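Long-range contact in segregation and condensation protein B (Chlorobium tepidum TLS, PDB 1T6S), which takes part in chromosome partitioning during cell division, probably as the winged helix-turn-helix subunit of a segregation and condensation complex: residues I126-R138 with P147-L159. Numbering follows the deposited sequence.
Sequences IDRLLARGLIEVR and PLQYGTTEVFLDL. With NO3 (nitrate ion), chain C; NO3 (nitrate ion), chain N.
Arg-138 reaches Gly-151 and Thr-152 because its chain turns at chi2 (-102°) and runs back along the neighbouring strand; in Thr-153, OG1 sits between the backbone N and the carbonyl carbon (chi1 62°), facing the turn at Gly-133. The Arg-138 guanidinium lies with one face over Gly-151 CA, 3.8 Å from CZ, where the glycine brings no side chain into the way. End-on, NH1 and NH2 both donate to Thr-152 O, at 3.3 Å and 3.2 Å, and NH1 also forms a salt bridge with Glu-136 OE1 (3.0 Å).

Between strands 135-138 and 148-152 the antiparallel backbone bonds are those of the hydrogen-bonded pair Glu-136 and Gly-151, and of Arg-138 N donating to Gln-149 O. Where the ladder ends, Thr-153 OG1 donates to Gly-133 O in the carbonyl plane, on a lone pair (2.6 Å), and accepts from Phe-156 N (3.1 Å) as the N-cap of helix 154-159. One hydroxyl thus ties that helix to the Schellman turn closing helix 125-131. On the face of the sheet turned to helix 125-131, Ile-126 CG2 makes a CH-pi contact over the Tyr-150 ring, offset toward its rim, while Leu-130 CD1 meets CE2 of the ring at 3.8 Å.

Strands 135-140 and 148-152 form the wing hairpin of the C-terminal winged helix, with 109-110 as third strand. With one guanidinium face packed on Gly-151 CA, the paired bonds to Thr-152 O and the salt bridge restrict how the group can turn, and the carboxylate of Glu-136 probably offsets its charge beside the sheet.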
ATOM      1  N   ILE A 126       6.708  -3.154  12.248  1.00 30.55           N
ATOM      2  CA  ILE A 126       5.398  -3.108  12.892  1.00 30.18           C
ATOM      3  C   ILE A 126       5.044  -1.680  13.287  1.00 29.07           C
ATOM      4  O   ILE A 126       3.919  -1.237  13.056  1.00 28.52           O
ATOM      5  CB  ILE A 126       5.337  -3.988  14.155  1.00 35.59           C
ATOM      6  CG1 ILE A 126       5.224  -5.457  13.754  1.00 36.86           C
ATOM      7  CG2 ILE A 126       4.146  -3.573  15.032  1.00 34.64           C
ATOM      8  CD1 ILE A 126       6.462  -6.003  13.158  1.00 43.08           C
ATOM      9  N   ASP A 127       5.985  -0.964  13.900  1.00 27.66           N
ATOM     10  CA  ASP A 127       5.697   0.407  14.298  1.00 30.47           C
ATOM     11  C   ASP A 127       5.372   1.256  13.069  1.00 30.48           C
ATOM     12  O   ASP A 127       4.449   2.074  13.098  1.00 29.51           O
ATOM     13  CB  ASP A 127       6.881   1.049  15.041  1.00 43.14           C
ATOM     14  CG  ASP A 127       7.000   0.585  16.485  1.00 46.76           C
ATOM     15  OD1 ASP A 127       5.976   0.200  17.087  1.00 49.10           O
ATOM     16  OD2 ASP A 127       8.124   0.622  17.023  1.00 49.35           O
ATOM     17  N   ARG A 128       6.123   1.058  11.989  1.00 35.07           N
ATOM     18  CA  ARG A 128       5.890   1.831  10.771  1.00 37.51           C
ATOM     19  C   ARG A 128       4.512   1.543  10.190  1.00 34.13           C
ATOM     20  O   ARG A 128       3.789   2.460   9.802  1.00 35.20           O
ATOM     21  CB  ARG A 128       6.991   1.549   9.736  1.00 40.26           C
ATOM     22  CG  ARG A 128       8.377   1.956  10.204  1.00 43.90           C
ATOM     23  CD  ARG A 128       9.350   2.134   9.034  1.00 49.81           C
ATOM     24  NE  ARG A 128       9.526   0.905   8.258  1.00 54.46           N
ATOM     25  CZ  ARG A 128      10.369  -0.077   8.556  1.00 56.76           C
ATOM     26  NH1 ARG A 128      11.142   0.016   9.628  1.00 59.01           N
ATOM     27  NH2 ARG A 128      10.422  -1.153   7.779  1.00 55.38           N
ATOM     28  N   LEU A 129       4.125   0.272  10.185  1.00 32.69           N
ATOM     29  CA  LEU A 129       2.832  -0.119   9.637  1.00 30.26           C
ATOM     30  C   LEU A 129       1.684   0.377  10.518  1.00 32.21           C
ATOM     31  O   LEU A 129       0.617   0.739  10.014  1.00 30.13           O
ATOM     32  CB  LEU A 129       2.784  -1.645   9.447  1.00 29.04           C
ATOM     33  CG  LEU A 129       3.736  -2.191   8.351  1.00 29.50           C
ATOM     34  CD1 LEU A 129       3.725  -3.704   8.337  1.00 25.01           C
ATOM     35  CD2 LEU A 129       3.287  -1.645   6.988  1.00 27.83           C
ATOM     36  N   LEU A 130       1.904   0.422  11.829  1.00 32.60           N
ATOM     37  CA  LEU A 130       0.872   0.919  12.744  1.00 34.56           C
ATOM     38  C   LEU A 130       0.701   2.428  12.550  1.00 34.45           C
ATOM     39  O   LEU A 130      -0.421   2.927  12.525  1.00 35.11           O
ATOM     40  CB  LEU A 130       1.248   0.631  14.202  1.00 36.32           C
ATOM     41  CG  LEU A 130       1.062  -0.803  14.716  1.00 35.22           C
ATOM     42  CD1 LEU A 130       1.903  -1.005  15.967  1.00 37.36           C
ATOM     43  CD2 LEU A 130      -0.418  -1.081  15.008  1.00 35.57           C
ATOM     44  N   ALA A 131       1.813   3.144  12.416  1.00 39.29           N
ATOM     45  CA  ALA A 131       1.785   4.591  12.220  1.00 41.19           C
ATOM     46  C   ALA A 131       1.093   4.979  10.904  1.00 42.81           C
ATOM     47  O   ALA A 131       0.602   6.101  10.762  1.00 43.81           O
ATOM     48  CB  ALA A 131       3.212   5.157  12.263  1.00 42.13           C
ATOM     49  N   ARG A 132       1.034   4.041   9.958  1.00 40.39           N
ATOM     50  CA  ARG A 132       0.392   4.272   8.660  1.00 38.67           C
ATOM     51  C   ARG A 132      -1.031   3.725   8.626  1.00 38.87           C
ATOM     52  O   ARG A 132      -1.711   3.809   7.607  1.00 38.67           O
ATOM     53  CB  ARG A 132       1.220   3.624   7.543  1.00 36.32           C
ATOM     54  CG  ARG A 132       2.544   4.315   7.321  1.00 37.86           C
ATOM     55  CD  ARG A 132       3.553   3.439   6.596  1.00 39.74           C
ATOM     56  NE  ARG A 132       4.763   4.185   6.262  1.00 37.74           N
ATOM     57  CZ  ARG A 132       5.587   4.730   7.147  1.00 40.98           C
ATOM     58  NH1 ARG A 132       5.341   4.616   8.451  1.00 39.81           N
ATOM     59  NH2 ARG A 132       6.648   5.414   6.725  1.00 40.56           N
ATOM     60  N   GLY A 133      -1.482   3.163   9.744  1.00 35.96           N
ATOM     61  CA  GLY A 133      -2.828   2.621   9.800  1.00 36.42           C
ATOM     62  C   GLY A 133      -3.089   1.382   8.955  1.00 34.76           C
ATOM     63  O   GLY A 133      -4.244   1.016   8.736  1.00 34.11           O
ATOM     64  N   LEU A 134      -2.031   0.719   8.494  1.00 33.37           N
ATOM     65  CA  LEU A 134      -2.186  -0.488   7.666  1.00 31.84           C
ATOM     66  C   LEU A 134      -2.437  -1.765   8.471  1.00 31.13           C
ATOM     67  O   LEU A 134      -2.957  -2.745   7.943  1.00 30.30           O
ATOM     68  CB  LEU A 134      -0.950  -0.674   6.785  1.00 36.54           C
ATOM     69  CG  LEU A 134      -0.725   0.530   5.868  1.00 36.69           C
ATOM     70  CD1 LEU A 134       0.575   0.385   5.113  1.00 38.07           C
ATOM     71  CD2 LEU A 134      -1.920   0.638   4.901  1.00 36.95           C
ATOM     72  N   ILE A 135      -2.017  -1.772   9.728  1.00 28.39           N
ATOM     73  CA  ILE A 135      -2.259  -2.921  10.596  1.00 30.18           C
ATOM     74  C   ILE A 135      -2.786  -2.362  11.917  1.00 29.25           C
ATOM     75  O   ILE A 135      -2.703  -1.159  12.166  1.00 30.63           O
ATOM     76  CB  ILE A 135      -0.960  -3.752  10.880  1.00 29.31           C
ATOM     77  CG1 ILE A 135       0.109  -2.857  11.534  1.00 31.45           C
ATOM     78  CG2 ILE A 135      -0.443  -4.384   9.566  1.00 29.58           C
ATOM     79  CD1 ILE A 135       1.383  -3.616  11.971  1.00 31.67           C
ATOM     80  N   GLU A 136      -3.297  -3.248  12.757  1.00 30.25           N
ATOM     81  CA  GLU A 136      -3.840  -2.872  14.042  1.00 32.01           C
ATOM     82  C   GLU A 136      -3.776  -4.087  14.964  1.00 31.33           C
ATOM     83  O   GLU A 136      -3.539  -5.216  14.522  1.00 28.03           O
ATOM     84  CB  GLU A 136      -5.302  -2.457  13.877  1.00 37.22           C
ATOM     85  CG  GLU A 136      -6.168  -3.591  13.330  1.00 40.40           C
ATOM     86  CD  GLU A 136      -7.603  -3.180  13.118  1.00 44.47           C
ATOM     87  OE1 GLU A 136      -8.377  -4.003  12.572  1.00 47.42           O
ATOM     88  OE2 GLU A 136      -7.951  -2.040  13.500  1.00 48.33           O
ATOM     89  N   VAL A 137      -4.012  -3.858  16.251  1.00 36.21           N
ATOM     90  CA  VAL A 137      -4.005  -4.953  17.221  1.00 36.43           C
ATOM     91  C   VAL A 137      -5.319  -5.731  17.127  1.00 37.99           C
ATOM     92  O   VAL A 137      -6.386  -5.132  17.039  1.00 40.22           O
ATOM     93  CB  VAL A 137      -3.844  -4.412  18.665  1.00 36.31           C
ATOM     94  CG1 VAL A 137      -4.054  -5.542  19.683  1.00 35.29           C
ATOM     95  CG2 VAL A 137      -2.474  -3.793  18.837  1.00 33.87           C
ATOM     96  N   ARG A 138      -5.239  -7.059  17.156  1.00 35.18           N
ATOM     97  CA  ARG A 138      -6.423  -7.919  17.101  1.00 36.83           C
ATOM     98  C   ARG A 138      -6.660  -8.576  18.454  1.00 37.68           C
ATOM     99  O   ARG A 138      -7.704  -9.186  18.678  1.00 37.65           O
ATOM    100  CB  ARG A 138      -6.237  -9.037  16.077  1.00 43.63           C
ATOM    101  CG  ARG A 138      -6.462  -8.649  14.645  1.00 45.56           C
ATOM    102  CD  ARG A 138      -7.834  -9.120  14.153  1.00 47.63           C
ATOM    103  NE  ARG A 138      -7.831  -9.238  12.687  1.00 47.82           N
ATOM    104  CZ  ARG A 138      -7.770  -8.203  11.856  1.00 46.10           C
ATOM    105  NH1 ARG A 138      -7.721  -6.963  12.336  1.00 44.97           N
ATOM    106  NH2 ARG A 138      -7.732  -8.413  10.551  1.00 46.43           N
ATOM    107  N   PRO A 147       1.783 -11.579  24.331  1.00 31.01           N
ATOM    108  CA  PRO A 147       2.152 -10.546  23.353  1.00 29.48           C
ATOM    109  C   PRO A 147       1.009 -10.150  22.422  1.00 27.42           C
ATOM    110  O   PRO A 147       0.133 -10.951  22.123  1.00 25.18           O
ATOM    111  CB  PRO A 147       3.325 -11.175  22.606  1.00 33.54           C
ATOM    112  CG  PRO A 147       2.997 -12.671  22.667  1.00 33.82           C
ATOM    113  CD  PRO A 147       2.505 -12.843  24.088  1.00 35.00           C
ATOM    114  N   LEU A 148       1.033  -8.897  21.980  1.00 31.70           N
ATOM    115  CA  LEU A 148       0.025  -8.359  21.077  1.00 30.23           C
ATOM    116  C   LEU A 148       0.071  -9.079  19.737  1.00 31.41           C
ATOM    117  O   LEU A 148       1.154  -9.438  19.253  1.00 28.67           O
ATOM    118  CB  LEU A 148       0.281  -6.866  20.845  1.00 33.61           C
ATOM    119  CG  LEU A 148       0.161  -5.956  22.076  1.00 33.09           C
ATOM    120  CD1 LEU A 148       0.603  -4.526  21.756  1.00 33.21           C
ATOM    121  CD2 LEU A 148      -1.290  -5.978  22.528  1.00 34.04           C
ATOM    122  N   GLN A 149      -1.109  -9.295  19.156  1.00 27.23           N
ATOM    123  CA  GLN A 149      -1.258  -9.938  17.848  1.00 27.49           C
ATOM    124  C   GLN A 149      -1.728  -8.863  16.901  1.00 28.75           C
ATOM    125  O   GLN A 149      -2.506  -7.991  17.295  1.00 32.75           O
ATOM    126  CB  GLN A 149      -2.320 -11.034  17.897  1.00 29.73           C
ATOM    127  CG  GLN A 149      -2.021 -12.147  18.864  1.00 30.69           C
ATOM    128  CD  GLN A 149      -3.185 -13.094  18.983  1.00 31.74           C
ATOM    129  OE1 GLN A 149      -4.272 -12.698  19.405  1.00 31.62           O
ATOM    130  NE2 GLN A 149      -2.974 -14.345  18.598  1.00 34.88           N
ATOM    131  N   TYR A 150      -1.273  -8.915  15.654  1.00 29.91           N
ATOM    132  CA  TYR A 150      -1.667  -7.905  14.671  1.00 28.70           C
ATOM    133  C   TYR A 150      -2.425  -8.461  13.489  1.00 28.10           C
ATOM    134  O   TYR A 150      -2.331  -9.645  13.186  1.00 28.23           O
ATOM    135  CB  TYR A 150      -0.442  -7.145  14.165  1.00 27.78           C
ATOM    136  CG  TYR A 150       0.345  -6.479  15.265  1.00 27.70           C
ATOM    137  CD1 TYR A 150       1.331  -7.170  15.969  1.00 28.29           C
ATOM    138  CD2 TYR A 150       0.064  -5.174  15.642  1.00 27.78           C
ATOM    139  CE1 TYR A 150       2.014  -6.562  17.032  1.00 27.48           C
ATOM    140  CE2 TYR A 150       0.735  -4.573  16.694  1.00 29.18           C
ATOM    141  CZ  TYR A 150       1.704  -5.269  17.382  1.00 29.07           C
ATOM    142  OH  TYR A 150       2.341  -4.655  18.433  1.00 31.80           O
ATOM    143  N   GLY A 151      -3.185  -7.590  12.833  1.00 26.44           N
ATOM    144  CA  GLY A 151      -3.952  -7.985  11.662  1.00 27.83           C
ATOM    145  C   GLY A 151      -4.020  -6.773  10.745  1.00 28.83           C
ATOM    146  O   GLY A 151      -3.700  -5.673  11.179  1.00 27.52           O
ATOM    147  N   THR A 152      -4.415  -6.962   9.488  1.00 30.41           N
ATOM    148  CA  THR A 152      -4.514  -5.848   8.554  1.00 31.36           C
ATOM    149  C   THR A 152      -5.782  -5.041   8.870  1.00 34.11           C
ATOM    150  O   THR A 152      -6.649  -5.514   9.601  1.00 34.71           O
ATOM    151  CB  THR A 152      -4.550  -6.348   7.072  1.00 30.55           C
ATOM    152  OG1 THR A 152      -5.531  -7.382   6.943  1.00 27.09           O
ATOM    153  CG2 THR A 152      -3.171  -6.891   6.649  1.00 29.84           C
ATOM    154  N   THR A 153      -5.889  -3.841   8.307  1.00 37.72           N
ATOM    155  CA  THR A 153      -7.021  -2.944   8.555  1.00 40.47           C
ATOM    156  C   THR A 153      -7.892  -2.704   7.314  1.00 42.93           C
ATOM    157  O   THR A 153      -7.449  -2.942   6.189  1.00 42.81           O
ATOM    158  CB  THR A 153      -6.517  -1.571   9.021  1.00 36.00           C
ATOM    159  OG1 THR A 153      -5.712  -0.985   7.986  1.00 36.48           O
ATOM    160  CG2 THR A 153      -5.679  -1.699  10.292  1.00 36.35           C
ATOM    161  N   GLU A 154      -9.123  -2.219   7.515  1.00 39.86           N
ATOM    162  CA  GLU A 154     -10.014  -1.937   6.381  1.00 39.46           C
ATOM    163  C   GLU A 154      -9.355  -0.815   5.589  1.00 38.02           C
ATOM    164  O   GLU A 154      -9.594  -0.645   4.391  1.00 39.23           O
ATOM    165  CB  GLU A 154     -11.412  -1.484   6.850  1.00 49.54           C
ATOM    166  CG  GLU A 154     -12.509  -1.684   5.788  1.00 49.06           C
ATOM    167  CD  GLU A 154     -12.790  -3.155   5.551  1.00 53.47           C
ATOM    168  OE1 GLU A 154     -13.268  -3.521   4.456  1.00 55.95           O
ATOM    169  OE2 GLU A 154     -12.537  -3.967   6.468  1.00 58.12           O
ATOM    170  N   VAL A 155      -8.517  -0.050   6.276  1.00 37.30           N
ATOM    171  CA  VAL A 155      -7.781   1.031   5.653  1.00 37.03           C
ATOM    172  C   VAL A 155      -6.845   0.423   4.604  1.00 36.97           C
ATOM    173  O   VAL A 155      -6.717   0.938   3.486  1.00 35.88           O
ATOM    174  CB  VAL A 155      -6.944   1.781   6.681  1.00 44.35           C
ATOM    175  CG1 VAL A 155      -6.202   2.936   6.001  1.00 43.84           C
ATOM    176  CG2 VAL A 155      -7.841   2.292   7.805  1.00 46.28           C
ATOM    177  N   PHE A 156      -6.181  -0.670   4.977  1.00 33.05           N
ATOM    178  CA  PHE A 156      -5.280  -1.367   4.056  1.00 31.80           C
ATOM    179  C   PHE A 156      -6.092  -1.951   2.899  1.00 30.39           C
ATOM    180  O   PHE A 156      -5.748  -1.772   1.735  1.00 31.06           O
ATOM    181  CB  PHE A 156      -4.544  -2.530   4.749  1.00 31.31           C
ATOM    182  CG  PHE A 156      -3.988  -3.549   3.777  1.00 30.48           C
ATOM    183  CD1 PHE A 156      -2.910  -3.234   2.952  1.00 30.90           C
ATOM    184  CD2 PHE A 156      -4.569  -4.807   3.661  1.00 28.83           C
ATOM    185  CE1 PHE A 156      -2.419  -4.170   2.020  1.00 33.67           C
ATOM    186  CE2 PHE A 156      -4.095  -5.744   2.741  1.00 30.32           C
ATOM    187  CZ  PHE A 156      -3.016  -5.426   1.919  1.00 30.08           C
ATOM    188  N   LEU A 157      -7.166  -2.657   3.228  1.00 31.80           N
ATOM    189  CA  LEU A 157      -7.986  -3.273   2.202  1.00 34.23           C
ATOM    190  C   LEU A 157      -8.549  -2.264   1.207  1.00 36.47           C
ATOM    191  O   LEU A 157      -8.504  -2.501   0.000  1.00 36.16           O
ATOM    192  CB  LEU A 157      -9.112  -4.090   2.848  1.00 37.16           C
ATOM    193  CG  LEU A 157      -8.651  -5.279   3.700  1.00 39.01           C
ATOM    194  CD1 LEU A 157      -9.839  -5.946   4.365  1.00 40.55           C
ATOM    195  CD2 LEU A 157      -7.913  -6.299   2.809  1.00 37.52           C
ATOM    196  N   ASP A 158      -9.063  -1.139   1.706  1.00 42.27           N
ATOM    197  CA  ASP A 158      -9.633  -0.102   0.836  1.00 44.82           C
ATOM    198  C   ASP A 158      -8.564   0.483  -0.080  1.00 46.48           C
ATOM    199  O   ASP A 158      -8.770   0.645  -1.285  1.00 47.69           O
ATOM    200  CB  ASP A 158     -10.255   1.034   1.659  1.00 42.44           C
ATOM    201  CG  ASP A 158     -11.583   0.655   2.284  1.00 41.64           C
ATOM    202  OD1 ASP A 158     -12.205  -0.320   1.833  1.00 40.56           O
ATOM    203  OD2 ASP A 158     -12.015   1.359   3.221  1.00 44.35           O
ATOM    204  N   LEU A 159      -7.415   0.797   0.498  1.00 44.86           N
ATOM    205  CA  LEU A 159      -6.325   1.367  -0.264  1.00 46.28           C
ATOM    206  C   LEU A 159      -5.892   0.432  -1.395  1.00 47.45           C
ATOM    207  O   LEU A 159      -5.737   0.872  -2.533  1.00 49.06           O
ATOM    208  CB  LEU A 159      -5.154   1.679   0.668  1.00 49.22           C
ATOM    209  CG  LEU A 159      -4.116   2.655   0.132  1.00 51.18           C
ATOM    210  CD1 LEU A 159      -4.812   3.944  -0.336  1.00 51.80           C
ATOM    211  CD2 LEU A 159      -3.088   2.960   1.214  1.00 51.42           C
TER
HETATM  212  N   NO3 C 402       8.540  -3.456  15.187  1.00 38.95           N
HETATM  213  O1  NO3 C 402       8.851  -4.049  16.247  1.00 39.41           O
HETATM  214  O2  NO3 C 402       8.579  -4.096  14.179  1.00 40.77           O
HETATM  215  O3  NO3 C 402       8.228  -2.299  15.267  1.00 37.70           O
HETATM  216  N   NO3 N 401      -5.971  -9.249   4.269  1.00 40.82           N
HETATM  217  O1  NO3 N 401      -6.400  -9.724   3.199  1.00 39.57           O
HETATM  218  O2  NO3 N 401      -6.663  -9.398   5.247  1.00 43.05           O
HETATM  219  O3  NO3 N 401      -4.899  -8.676   4.248  1.00 36.09           O
HETATM  220  O   HOH W   1      -8.130  -7.764   7.891  1.00 36.48           O